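Local atomic coordinates of uncharacterized protein DUF1185 (PDB entry 3BYQ), a protein that is of unknown function but belongs to a family with a variant of the Bacillus chorismate mutase fold and may act in amino-acid metabolism. Residues 34-40 and 160-166; 82-86 and 124-130. All coordinates share one frame; numbering follows the deposited sequence.

In the fold
From the N terminus the chain runs through strand 7-17 into strand 29-39, whose second half, with Asn-40 just after it, makes up 34-40. Interaction 1 waits until strand 161-169 returns antiparallel to it, closing a loop of 119 residues that holds helix 51-72 and most of the remaining sheet. Interaction 2 falls wholly within that loop: after 37 intervening residues strand 79-86 is met by 124-130, the loop leading into strand 130-136. The centres of the two contacts lie about 9 Å apart, and strands 161-169 and 79-86 are neighbours in one mixed sheet. Probable backbone hydrogen bonds, Leu-163 N to Ile-85 O and Ala-83 N to Ala-165 O, join 160-166 directly to 82-86.

Interaction 1: 34-40 and 160-166; sequences SCAVIRN and REILFAL. With EDO (1,2-ethanediol), chain I.
Arg-160 O accepts the N-H of Asn-40 at 2.8 Å and opens an antiparallel pairing inside the mixed sheet of this variant of the Bacillus chorismate mutase fold. The Arg-160 side chain leads away to a salt bridge with Asp-89 and another with Asp-89 of the second subunit; a weak bond from NH1 reaches O1 of a 1,2-ethanediol molecule, probably from the crystallisation liquor. Glu-161 lays its carboxylate against a methyl of Val-37, OE1 lying 3.4 Å from CG1, while OE2 is salt-bridged to Arg-8 and OE1 takes the N-H of Arg-158. Glu-161 O and Asn-40 ND2 are bridged by a water, which donates to the first and accepts from the second. Ile-162 forms a hydrogen-bonded pair with Ile-38, the bond from Ile-38 N to Ile-162 O being nearly straight at 174°. CD1 of Ile-162 lies over the flat side of the Asn-40 amide, 3.7 Å from its CG, with the amide OD1 held by Tyr-42 N. Leu-163 turns to the face of Cys-35 and Val-37, where its CD2 packs 4.0 Å from Cys-35 CB. Phe-164, paired with Ala-36 through two backbone bonds, points to the other face; CG2 of Ile-162 sits over one face of its ring, 3.4 Å above the plane and offset toward the rim, and Trp-98 stacks on it. With CG1 of Ile-38 wedged between backbone N and carbonyl carbon (chi1 77°), CD1 is carried to the edge of that ring, 3.7 Å from CE2. Ala-165 CB touches Cys-35 SG at 3.6 Å. Strand 7-17 flanks 34-40 on the far side from 160-166, and helix 51-72 covers Ser-34 and Leu-166. These two form the last hydrogen-bonded pair, Ser-34 N reaching Leu-166 O at 2.9 Å.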
loop_
_atom_site.group_PDB
_atom_site.type_symbol
_atom_site.label_atom_id
_atom_site.label_comp_id
_atom_site.label_asym_id
_atom_site.label_seq_id
_atom_site.Cartn_x
_atom_site.Cartn_y
_atom_site.Cartn_z
ATOM N N SER B 34 -13.662 13.049 -11.849
ATOM C CA SER B 34 -15.003 12.511 -11.679
ATOM C C SER B 34 -14.901 11.048 -12.058
ATOM O O SER B 34 -14.516 10.732 -13.172
ATOM C CB SER B 34 -16.019 13.222 -12.581
ATOM O OG SER B 34 -17.365 12.761 -12.359
ATOM N N CYS B 35 -15.265 10.187 -11.109
ATOM C CA CYS B 35 -15.198 8.731 -11.261
ATOM C C CYS B 35 -16.557 8.086 -11.029
ATOM O O CYS B 35 -17.373 8.544 -10.188
ATOM C CB CYS B 35 -14.267 8.144 -10.209
ATOM S SG CYS B 35 -12.566 8.878 -10.178
ATOM N N ALA B 36 -16.771 7.001 -11.763
ATOM C CA ALA B 36 -17.948 6.153 -11.608
ATOM C C ALA B 36 -17.510 4.687 -11.569
ATOM O O ALA B 36 -16.702 4.242 -12.414
ATOM C CB ALA B 36 -18.947 6.350 -12.754
ATOM N N VAL B 37 -18.108 3.972 -10.613
ATOM C CA VAL B 37 -17.899 2.544 -10.410
ATOM C C VAL B 37 -19.125 1.849 -10.944
ATOM O O VAL B 37 -20.228 2.109 -10.498
ATOM C CB VAL B 37 -17.698 2.187 -8.939
ATOM C CG1 VAL B 37 -17.534 0.693 -8.778
ATOM C CG2 VAL B 37 -16.485 2.934 -8.358
ATOM N N ILE B 38 -18.906 1.016 -11.957
ATOM C CA ILE B 38 -19.979 0.283 -12.618
ATOM C C ILE B 38 -19.744 -1.218 -12.619
ATOM O O ILE B 38 -18.655 -1.673 -12.433
ATOM C CB ILE B 38 -20.252 0.778 -14.047
ATOM C CG1 ILE B 38 -19.203 0.287 -15.068
ATOM C CG2 ILE B 38 -20.376 2.323 -14.077
ATOM C CD1 ILE B 38 -19.619 0.488 -16.572
ATOM N N ARG B 39 -20.825 -1.973 -12.745
ATOM C CA ARG B 39 -20.715 -3.420 -12.858
ATOM C C ARG B 39 -20.065 -3.731 -14.189
ATOM O O ARG B 39 -20.334 -3.073 -15.199
ATOM C CB ARG B 39 -22.101 -4.067 -12.796
ATOM C CG ARG B 39 -22.056 -5.579 -12.820
ATOM C CD ARG B 39 -23.432 -6.174 -12.573
ATOM N NE ARG B 39 -24.357 -5.834 -13.636
ATOM C CZ ARG B 39 -24.436 -6.460 -14.813
ATOM N NH1 ARG B 39 -23.597 -7.434 -15.106
ATOM N NH2 ARG B 39 -25.342 -6.058 -15.709
ATOM N N ASN B 40 -19.212 -4.746 -14.190
ATOM C CA ASN B 40 -18.603 -5.219 -15.416
ATOM C C ASN B 40 -19.450 -6.339 -16.002
ATOM O O ASN B 40 -19.441 -7.440 -15.470
ATOM C CB ASN B 40 -17.192 -5.764 -15.158
ATOM C CG ASN B 40 -16.460 -6.144 -16.419
ATOM O OD1 ASN B 40 -17.048 -6.196 -17.487
ATOM N ND2 ASN B 40 -15.158 -6.395 -16.301
ATOM N N ARG B 160 -15.603 -7.666 -10.023
ATOM C CA ARG B 160 -16.544 -7.688 -11.146
ATOM C C ARG B 160 -17.088 -6.301 -11.497
ATOM O O ARG B 160 -18.181 -6.155 -12.017
ATOM C CB ARG B 160 -17.660 -8.702 -10.837
ATOM C CG ARG B 160 -17.102 -10.110 -10.634
ATOM C CD ARG B 160 -18.146 -11.133 -10.325
ATOM N NE ARG B 160 -18.515 -11.102 -8.923
ATOM C CZ ARG B 160 -17.687 -11.435 -7.941
ATOM N NH1 ARG B 160 -16.421 -11.774 -8.191
ATOM N NH2 ARG B 160 -18.117 -11.376 -6.703
ATOM N N GLU B 161 -16.274 -5.303 -11.200
ATOM C CA GLU B 161 -16.568 -3.896 -11.493
ATOM C C GLU B 161 -15.483 -3.244 -12.310
ATOM O O GLU B 161 -14.407 -3.800 -12.547
ATOM C CB GLU B 161 -16.733 -3.096 -10.215
ATOM C CG GLU B 161 -17.817 -3.606 -9.317
ATOM C CD GLU B 161 -18.008 -2.760 -8.100
ATOM O OE1 GLU B 161 -16.978 -2.382 -7.469
ATOM O OE2 GLU B 161 -19.189 -2.541 -7.713
ATOM N N ILE B 162 -15.818 -2.050 -12.768
ATOM C CA ILE B 162 -14.871 -1.160 -13.467
ATOM C C ILE B 162 -15.073 0.254 -12.965
ATOM O O ILE B 162 -16.222 0.665 -12.694
ATOM C CB ILE B 162 -15.050 -1.109 -15.009
ATOM C CG1 ILE B 162 -15.144 -2.508 -15.632
ATOM C CG2 ILE B 162 -13.879 -0.272 -15.660
ATOM C CD1 ILE B 162 -15.805 -2.540 -17.069
ATOM N N LEU B 163 -13.954 0.943 -12.739
ATOM C CA LEU B 163 -13.946 2.360 -12.343
ATOM C C LEU B 163 -13.480 3.148 -13.552
ATOM O O LEU B 163 -12.415 2.875 -14.127
ATOM C CB LEU B 163 -13.001 2.565 -11.139
ATOM C CG LEU B 163 -12.980 3.979 -10.520
ATOM C CD1 LEU B 163 -12.306 3.905 -9.132
ATOM C CD2 LEU B 163 -12.213 4.959 -11.391
ATOM N N PHE B 164 -14.339 4.046 -14.017
ATOM C CA PHE B 164 -14.031 4.945 -15.131
ATOM C C PHE B 164 -13.936 6.360 -14.608
ATOM O O PHE B 164 -14.745 6.772 -13.798
ATOM C CB PHE B 164 -15.121 4.870 -16.203
ATOM C CG PHE B 164 -15.158 3.553 -16.971
ATOM C CD1 PHE B 164 -14.086 3.192 -17.778
ATOM C CD2 PHE B 164 -16.272 2.743 -16.960
ATOM C CE1 PHE B 164 -14.103 2.027 -18.516
ATOM C CE2 PHE B 164 -16.305 1.556 -17.710
ATOM C CZ PHE B 164 -15.201 1.208 -18.485
ATOM N N ALA B 165 -12.969 7.106 -15.136
ATOM C CA ALA B 165 -12.709 8.455 -14.679
ATOM C C ALA B 165 -12.309 9.439 -15.753
ATOM O O ALA B 165 -11.661 9.062 -16.764
ATOM C CB ALA B 165 -11.573 8.411 -13.613
ATOM N N LEU B 166 -12.685 10.691 -15.510
ATOM C CA LEU B 166 -12.221 11.801 -16.345
ATOM C C LEU B 166 -11.585 12.806 -15.408
ATOM O O LEU B 166 -11.978 12.925 -14.234
ATOM C CB LEU B 166 -13.362 12.463 -17.094
ATOM C CG LEU B 166 -14.066 11.594 -18.147
ATOM C CD1 LEU B 166 -15.217 12.348 -18.789
ATOM C CD2 LEU B 166 -13.080 11.126 -19.183
HETATM C C1 EDO I . -13.109 -12.587 -6.199
HETATM O O1 EDO I . -14.385 -12.564 -5.534
HETATM C C2 EDO I . -12.745 -14.026 -6.524
HETATM O O2 EDO I . -12.695 -14.754 -5.295
HETATM O O HOH W 1 -14.212 -6.410 -13.541
#

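Interaction 2: 82-86 and 124-130; sequences KAAIV and ATAGYRM
Ile-85 and the selenomethionine Met-130 reach toward each other tip to tip, and the terminal methyl CE closes the gap, lying 3.6 Å from Ile-85 CG1. CE of Met-130 also rests on Ala-83, 3.7 Å from CB, and comes near the carbonyl O of Ala-84, so one group spans three consecutive residues of the strand. Met-130 is extended through chi2 and bends at its last torsion (chi3 71°), which swings CE round toward the strand. CG2 of Ile-85, the other branch, anti to the backbone N, packs against Ala-124 CB at 3.8 Å and more loosely against Tyr-128, 4.3 Å from ring atom CD2; CD1, on the first branch, approaches Tyr-128 O.

A single backbone bond ties the ends of the two segments, Ala-124 N to Val-86 O at 2.8 Å, with the donor almost in line with the C=O (177°). It continues the parallel pairing of strand 79-86 with strand 119-123. Beyond it a type II beta turn from Thr-125 to Tyr-128 reverses the chain, closed by Tyr-128 N bonding to Thr-125 O; Gly-127 takes the positive phi (91°) that this turn requires. The Tyr-128 hydroxyl is hydrogen-bonded to Glu-150 of the fourth subunit, and Ala-124 packs on Gln-154 of the third, so the loop also belongs to subunit interfaces. Within the chain, Met-130 leans on Val-120 and Ala-122 of strand 119-123, while on the other edge of strand 79-86 lies strand 161-169, with Ala-84 touching Phe-164 and Val-86 touching Ile-162.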
loop_
_atom_site.group_PDB
_atom_site.type_symbol
_atom_site.label_atom_id
_atom_site.label_comp_id
_atom_site.label_asym_id
_atom_site.label_seq_id
_atom_site.Cartn_x
_atom_site.Cartn_y
_atom_site.Cartn_z
ATOM N N LYS B 82 -8.013 10.988 -18.873
ATOM C CA LYS B 82 -9.044 9.959 -18.699
ATOM C C LYS B 82 -8.373 8.731 -18.170
ATOM O O LYS B 82 -7.202 8.492 -18.444
ATOM C CB LYS B 82 -9.751 9.658 -20.020
ATOM C CG LYS B 82 -8.864 9.073 -21.125
ATOM C CD LYS B 82 -9.440 9.246 -22.540
ATOM C CE LYS B 82 -8.416 8.839 -23.572
ATOM N NZ LYS B 82 -8.782 9.104 -24.974
ATOM N N ALA B 83 -9.112 7.927 -17.427
ATOM C CA ALA B 83 -8.473 6.742 -16.845
ATOM C C ALA B 83 -9.465 5.670 -16.514
ATOM O O ALA B 83 -10.668 5.907 -16.411
ATOM C CB ALA B 83 -7.684 7.143 -15.594
ATOM N N ALA B 84 -8.957 4.456 -16.407
ATOM C CA ALA B 84 -9.803 3.298 -16.064
ATOM C C ALA B 84 -9.075 2.310 -15.171
ATOM O O ALA B 84 -7.916 2.042 -15.371
ATOM C CB ALA B 84 -10.284 2.566 -17.308
ATOM N N ILE B 85 -9.794 1.782 -14.200
ATOM C CA ILE B 85 -9.290 0.725 -13.335
ATOM C C ILE B 85 -10.328 -0.405 -13.381
ATOM O O ILE B 85 -11.476 -0.254 -12.917
ATOM C CB ILE B 85 -9.031 1.136 -11.861
ATOM C CG1 ILE B 85 -8.262 2.446 -11.810
ATOM C CG2 ILE B 85 -8.265 -0.033 -11.094
ATOM C CD1 ILE B 85 -8.029 3.017 -10.447
ATOM N N VAL B 86 -9.881 -1.549 -13.879
ATOM C CA VAL B 86 -10.741 -2.701 -14.053
ATOM C C VAL B 86 -10.489 -3.643 -12.891
ATOM O O VAL B 86 -9.362 -3.807 -12.447
ATOM C CB VAL B 86 -10.494 -3.435 -15.404
ATOM C CG1 VAL B 86 -11.475 -4.603 -15.605
ATOM C CG2 VAL B 86 -10.569 -2.431 -16.590
ATOM N N ALA B 124 -6.731 -4.065 -11.481
ATOM C CA ALA B 124 -6.181 -3.994 -10.128
ATOM C C ALA B 124 -7.205 -4.375 -9.084
ATOM O O ALA B 124 -8.360 -4.554 -9.348
ATOM C CB ALA B 124 -5.716 -2.568 -9.854
ATOM N N THR B 125 -6.687 -4.522 -7.882
ATOM C CA THR B 125 -7.511 -4.836 -6.712
ATOM C C THR B 125 -8.249 -3.587 -6.232
ATOM O O THR B 125 -7.911 -2.451 -6.569
ATOM C CB THR B 125 -6.660 -5.340 -5.554
ATOM O OG1 THR B 125 -5.704 -4.336 -5.227
ATOM C CG2 THR B 125 -5.957 -6.623 -5.927
ATOM N N ALA B 126 -9.324 -3.816 -5.502
ATOM C CA ALA B 126 -10.110 -2.728 -4.950
ATOM C C ALA B 126 -9.177 -1.857 -4.104
ATOM O O ALA B 126 -8.350 -2.360 -3.368
ATOM C CB ALA B 126 -11.278 -3.255 -4.065
ATOM N N GLY B 127 -9.345 -0.554 -4.252
ATOM C CA GLY B 127 -8.566 0.434 -3.552
ATOM C C GLY B 127 -7.321 0.902 -4.232
ATOM O O GLY B 127 -6.630 1.774 -3.730
ATOM N N TYR B 128 -7.006 0.296 -5.368
ATOM C CA TYR B 128 -5.820 0.668 -6.097
ATOM C C TYR B 128 -5.857 2.168 -6.406
ATOM O O TYR B 128 -6.872 2.705 -6.840
ATOM C CB TYR B 128 -5.722 -0.127 -7.404
ATOM C CG TYR B 128 -4.427 0.094 -8.153
ATOM C CD1 TYR B 128 -3.252 -0.390 -7.623
ATOM C CD2 TYR B 128 -4.380 0.748 -9.392
ATOM C CE1 TYR B 128 -2.059 -0.235 -8.288
ATOM C CE2 TYR B 128 -3.142 0.943 -10.046
ATOM C CZ TYR B 128 -1.998 0.439 -9.473
ATOM O OH TYR B 128 -0.721 0.565 -10.026
ATOM N N ARG B 129 -4.723 2.819 -6.168
ATOM C CA ARG B 129 -4.551 4.261 -6.415
ATOM C C ARG B 129 -3.682 4.435 -7.638
ATOM O O ARG B 129 -2.681 3.752 -7.758
ATOM C CB ARG B 129 -3.791 4.908 -5.270
ATOM C CG ARG B 129 -4.254 4.622 -3.870
ATOM C CD ARG B 129 -5.563 5.202 -3.575
ATOM N NE ARG B 129 -5.686 6.636 -3.821
ATOM C CZ ARG B 129 -6.842 7.286 -3.779
ATOM N NH1 ARG B 129 -7.955 6.644 -3.445
ATOM N NH2 ARG B 129 -6.895 8.570 -4.050
HETATM N N MSE B 130 -4.030 5.372 -8.511
HETATM C CA MSE B 130 -3.276 5.548 -9.748
HETATM C C MSE B 130 -3.071 7.003 -10.112
HETATM O O MSE B 130 -4.009 7.782 -10.072
HETATM C CB MSE B 130 -4.066 4.817 -10.872
HETATM C CG MSE B 130 -3.414 4.693 -12.211
HETATM SE SE MSE B 130 -4.392 3.462 -13.343
HETATM C CE MSE B 130 -5.949 4.525 -13.663
#